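Local coordinates for protein PT26-6P (Thermococcus sp., PDB 2WB7) that is of unknown function but is encoded by an extrachromosomal mobile element of an archaeon and joins immunoglobulin-like domains to a C-terminal helical domain, at residues N386-V390 with S421-K425; T415-I419 with I459-Q463. All coordinates share one frame; numbering follows the deposited sequence.

Contact 1: N386-V390 with S421-K425; sequences NTYTV and SLQEK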
# COMPACT_ATOMS: atom_id res chain seq x y z
N ASN A 386 13.93 17.63 19.03
CA ASN A 386 13.53 18.36 20.22
C ASN A 386 13.39 19.86 19.97
O ASN A 386 14.36 20.53 19.67
CB ASN A 386 14.50 18.11 21.39
CG ASN A 386 14.02 18.77 22.68
OD1 ASN A 386 13.01 19.49 22.69
ND2 ASN A 386 14.74 18.53 23.78
N THR A 387 12.18 20.38 20.09
CA THR A 387 11.95 21.80 19.88
C THR A 387 11.81 22.62 21.18
O THR A 387 11.61 23.83 21.13
CB THR A 387 10.74 22.03 18.97
OG1 THR A 387 9.67 21.16 19.36
CG2 THR A 387 11.12 21.73 17.55
N TYR A 388 11.93 21.96 22.33
CA TYR A 388 11.85 22.65 23.62
C TYR A 388 10.47 23.21 23.85
O TYR A 388 10.22 24.39 23.61
CB TYR A 388 12.92 23.75 23.73
CG TYR A 388 14.26 23.25 23.24
CD1 TYR A 388 14.81 23.71 22.04
CD2 TYR A 388 14.94 22.25 23.93
CE1 TYR A 388 16.00 23.22 21.57
CE2 TYR A 388 16.13 21.75 23.45
CZ TYR A 388 16.66 22.24 22.27
OH TYR A 388 17.85 21.76 21.80
N THR A 389 9.56 22.36 24.31
CA THR A 389 8.19 22.79 24.52
C THR A 389 8.17 23.85 25.58
O THR A 389 8.80 23.71 26.62
CB THR A 389 7.31 21.65 24.97
OG1 THR A 389 7.50 20.55 24.08
CG2 THR A 389 5.85 22.07 24.95
N VAL A 390 7.43 24.92 25.33
CA VAL A 390 7.28 25.98 26.29
C VAL A 390 6.13 25.68 27.24
O VAL A 390 6.21 25.95 28.43
CB VAL A 390 7.08 27.33 25.58
CG1 VAL A 390 6.72 28.42 26.58
CG2 VAL A 390 8.33 27.70 24.79
N SER A 421 9.65 32.86 25.79
CA SER A 421 10.13 31.63 25.21
C SER A 421 9.62 31.45 23.78
O SER A 421 10.37 31.03 22.91
CB SER A 421 9.72 30.46 26.08
OG SER A 421 10.53 30.41 27.24
N LEU A 422 8.36 31.78 23.54
CA LEU A 422 7.80 31.69 22.20
C LEU A 422 8.42 32.71 21.25
O LEU A 422 8.70 32.41 20.08
CB LEU A 422 6.28 31.85 22.23
CG LEU A 422 5.58 30.68 22.94
CD1 LEU A 422 4.11 30.97 23.15
CD2 LEU A 422 5.78 29.38 22.18
N GLN A 423 8.64 33.92 21.75
CA GLN A 423 9.35 34.92 20.98
C GLN A 423 10.68 34.34 20.52
O GLN A 423 11.13 34.57 19.39
CB GLN A 423 9.55 36.17 21.81
CG GLN A 423 8.51 37.25 21.54
CD GLN A 423 8.30 38.20 22.73
OE1 GLN A 423 8.94 38.05 23.79
NE2 GLN A 423 7.40 39.16 22.57
N GLU A 424 11.31 33.58 21.40
CA GLU A 424 12.58 32.98 21.05
C GLU A 424 12.42 31.94 19.95
O GLU A 424 13.16 31.94 18.98
CB GLU A 424 13.26 32.37 22.27
CG GLU A 424 14.41 31.44 21.94
CD GLU A 424 15.55 32.11 21.16
OE1 GLU A 424 16.60 31.46 20.96
OE2 GLU A 424 15.41 33.29 20.73
N LYS A 425 11.44 31.05 20.10
CA LYS A 425 11.15 30.07 19.05
C LYS A 425 10.83 30.76 17.72
O LYS A 425 11.16 30.24 16.65
CB LYS A 425 10.00 29.14 19.48
CG LYS A 425 10.46 28.05 20.46
CD LYS A 425 9.32 27.49 21.27
CE LYS A 425 8.59 26.35 20.56
NZ LYS A 425 9.24 25.05 20.84
O HOH W 1 8.59 22.08 21.45

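Contact 2: T415-I419 with I459-Q463; sequences TKAMI and INDLQ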
# COMPACT_ATOMS: atom_id res chain seq x y z
N THR A 415 2.60 33.87 32.12
CA THR A 415 2.23 34.20 30.76
C THR A 415 3.37 34.92 30.08
O THR A 415 3.82 34.53 29.01
CB THR A 415 1.03 35.16 30.75
OG1 THR A 415 -0.04 34.62 31.53
CG2 THR A 415 0.56 35.39 29.33
N LYS A 416 3.83 35.98 30.72
CA LYS A 416 4.92 36.78 30.21
C LYS A 416 6.17 35.94 30.02
O LYS A 416 6.87 36.06 29.03
CB LYS A 416 5.20 37.93 31.17
CG LYS A 416 6.33 38.83 30.72
CD LYS A 416 6.72 39.83 31.81
CE LYS A 416 7.76 40.83 31.29
NZ LYS A 416 8.92 40.14 30.61
N ALA A 417 6.46 35.07 30.98
CA ALA A 417 7.63 34.20 30.89
C ALA A 417 7.54 33.30 29.65
O ALA A 417 8.48 33.18 28.87
CB ALA A 417 7.74 33.37 32.14
N MSE A 418 6.38 32.68 29.50
CA MSE A 418 6.11 31.77 28.39
C MSE A 418 6.21 32.49 27.07
O MSE A 418 6.72 31.93 26.10
CB MSE A 418 4.71 31.17 28.51
CG MSE A 418 4.66 29.94 29.37
SE MSE A 418 2.84 29.54 29.87
CE MSE A 418 3.13 27.78 30.63
N ILE A 419 5.70 33.71 27.03
CA ILE A 419 5.72 34.51 25.82
C ILE A 419 7.14 34.83 25.38
O ILE A 419 7.43 34.87 24.18
CB ILE A 419 4.93 35.79 25.99
CG1 ILE A 419 3.44 35.47 25.96
CG2 ILE A 419 5.27 36.75 24.86
CD1 ILE A 419 2.57 36.53 26.58
N ILE A 459 1.30 33.11 21.19
CA ILE A 459 1.60 34.29 21.99
C ILE A 459 0.34 35.12 22.23
O ILE A 459 0.15 35.67 23.29
CB ILE A 459 2.68 35.17 21.38
CG1 ILE A 459 4.04 34.47 21.45
CG2 ILE A 459 2.74 36.51 22.13
CD1 ILE A 459 5.22 35.33 21.03
N ASN A 460 -0.54 35.18 21.24
CA ASN A 460 -1.74 35.97 21.37
C ASN A 460 -2.72 35.32 22.31
O ASN A 460 -3.37 35.99 23.12
CB ASN A 460 -2.39 36.16 20.01
CG ASN A 460 -3.52 37.15 20.06
OD1 ASN A 460 -3.31 38.33 20.31
ND2 ASN A 460 -4.74 36.67 19.84
N ASP A 461 -2.85 34.00 22.19
CA ASP A 461 -3.75 33.26 23.08
C ASP A 461 -3.30 33.38 24.54
O ASP A 461 -4.13 33.58 25.43
CB ASP A 461 -3.88 31.81 22.64
CG ASP A 461 -4.69 31.67 21.37
OD1 ASP A 461 -5.44 32.60 21.03
OD2 ASP A 461 -4.59 30.64 20.69
N LEU A 462 -2.00 33.31 24.79
CA LEU A 462 -1.49 33.55 26.14
C LEU A 462 -1.88 34.93 26.68
O LEU A 462 -2.26 35.07 27.85
CB LEU A 462 0.03 33.32 26.23
CG LEU A 462 0.43 31.83 26.18
CD1 LEU A 462 1.94 31.65 26.13
CD2 LEU A 462 -0.16 30.98 27.31
N GLN A 463 -1.80 35.95 25.82
CA GLN A 463 -2.18 37.32 26.19
C GLN A 463 -3.64 37.35 26.63
O GLN A 463 -3.98 37.93 27.66
CB GLN A 463 -2.01 38.29 25.03
CG GLN A 463 -0.58 38.47 24.50
CD GLN A 463 0.22 39.51 25.25
OE1 GLN A 463 -0.19 39.96 26.32
NE2 GLN A 463 1.36 39.91 24.69

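Contact 1: N386-V390 with S421-K425
Lys425 reaches from its helix into the loop 386-390 and donates to two successive backbone carbonyls: its NZ lies 2.7 Å from Thr387 O and 3.0 Å from Tyr388 O. In both bonds the ammonium sits above the carbonyl plane, 53° out of it at Thr387. Bends at chi3 (86°) and chi4 (87°) turn the end of the lysine toward these oxygens, at about a right angle to the Thr387 side chain. A water also joins NZ, through a weak bond, to Thr387 OG1 and Thr389 OG1. Nearer the helix, Val390 runs antiparallel to the lysine chain, its CG2 3.7 Å from Lys425 CD. Val390 CG2 also abuts Ser421 CB and lies 4.0 Å from Leu422 CD2. Glu485, which also accepts from Val390 N, and Asp489 of helix 471-499 form salt bridges with Lys425 that would probably stabilise its positive charge. A methionine in its place would probably leave the two carbonyls without their shared donor and the two carboxylates without their counter-charge. Asn386 OD1 accepts from Tyr388 N at 2.7 Å, closing an Asx turn. A buried lysine thus fastens to helix 408-438 the loop that joins strand 370-379 to helix 393-404, a beta-to-helical connection.

Contact 2: T415-I419 with I459-Q463
Ile419 and Leu462 fill the middle of this interface, their side chains sliding past each other in opposite directions, with Ile419 CG1 4.0 Å from Leu462 CB. The helix segments run antiparallel, at 174°, with their axes 9.7 Å apart. Ile419 has CG2 anti to its backbone N and CG1 beside that nitrogen (chi1 -74°), and the two branches divide the work. Ile419 CG2 meets Ile459 CG2 at 3.7 Å, while CG1 touches both Ile459 CG2 and Leu462 CB. On the tight side, Leu462 sends CD1 to within 3.7 Å of CB of the selenomethionine Met418, and these two side chains cross at about a right angle. Beyond CB the Met418 chain leads off, its SE only grazing Leu462 CD2, and packs on Leu399 of helix 393-404 and on Met391. Leu462 shares Met391, which places this edge of the interface in the interior of the bundle. Thr415 closes one end through its methyl: CG2 lies over the backbone of Leu462 and 3.8 Å from Leu462 CB, while OG1 is hydrogen-bonded to Ile411 O within its own helix. The other edge is looser and faces solvent. There the exposed Gln463, bent at chi2 (-86°), brings its amide back across the end of Ile419 at about a right angle, CD standing 4.0 Å from Ile419 CD1. No hydrogen bond links the segments, so apolar packing carries the contact. Neighbouring antiparallel helices joined by a short turn, 408-438 and 442-465, make this a helical hairpin within an all-helical bundle domain.

In the fold
Contacts 1 and 2 lie about 12 Å apart, centre to centre, on the same side of the chain's centre, and share helix 408-438. Their segments alternate along the chain: 386-390, then 415-419, 421-425 and finally 459-463. Residues 415-425 therefore meet the loop after strand 370-379 and helix 442-465 on overlapping ground, with Leu422 facing both. The contacts also touch directly: Leu422 CB is 3.5 Å from Ile459 CG1, and Leu422 CD1 is 3.8 Å from Leu462 CD1. One helix thus ties the hairpin packing of the helical domain to the loop that follows strand 370-379 and leads into that domain, consistent with a defined junction there.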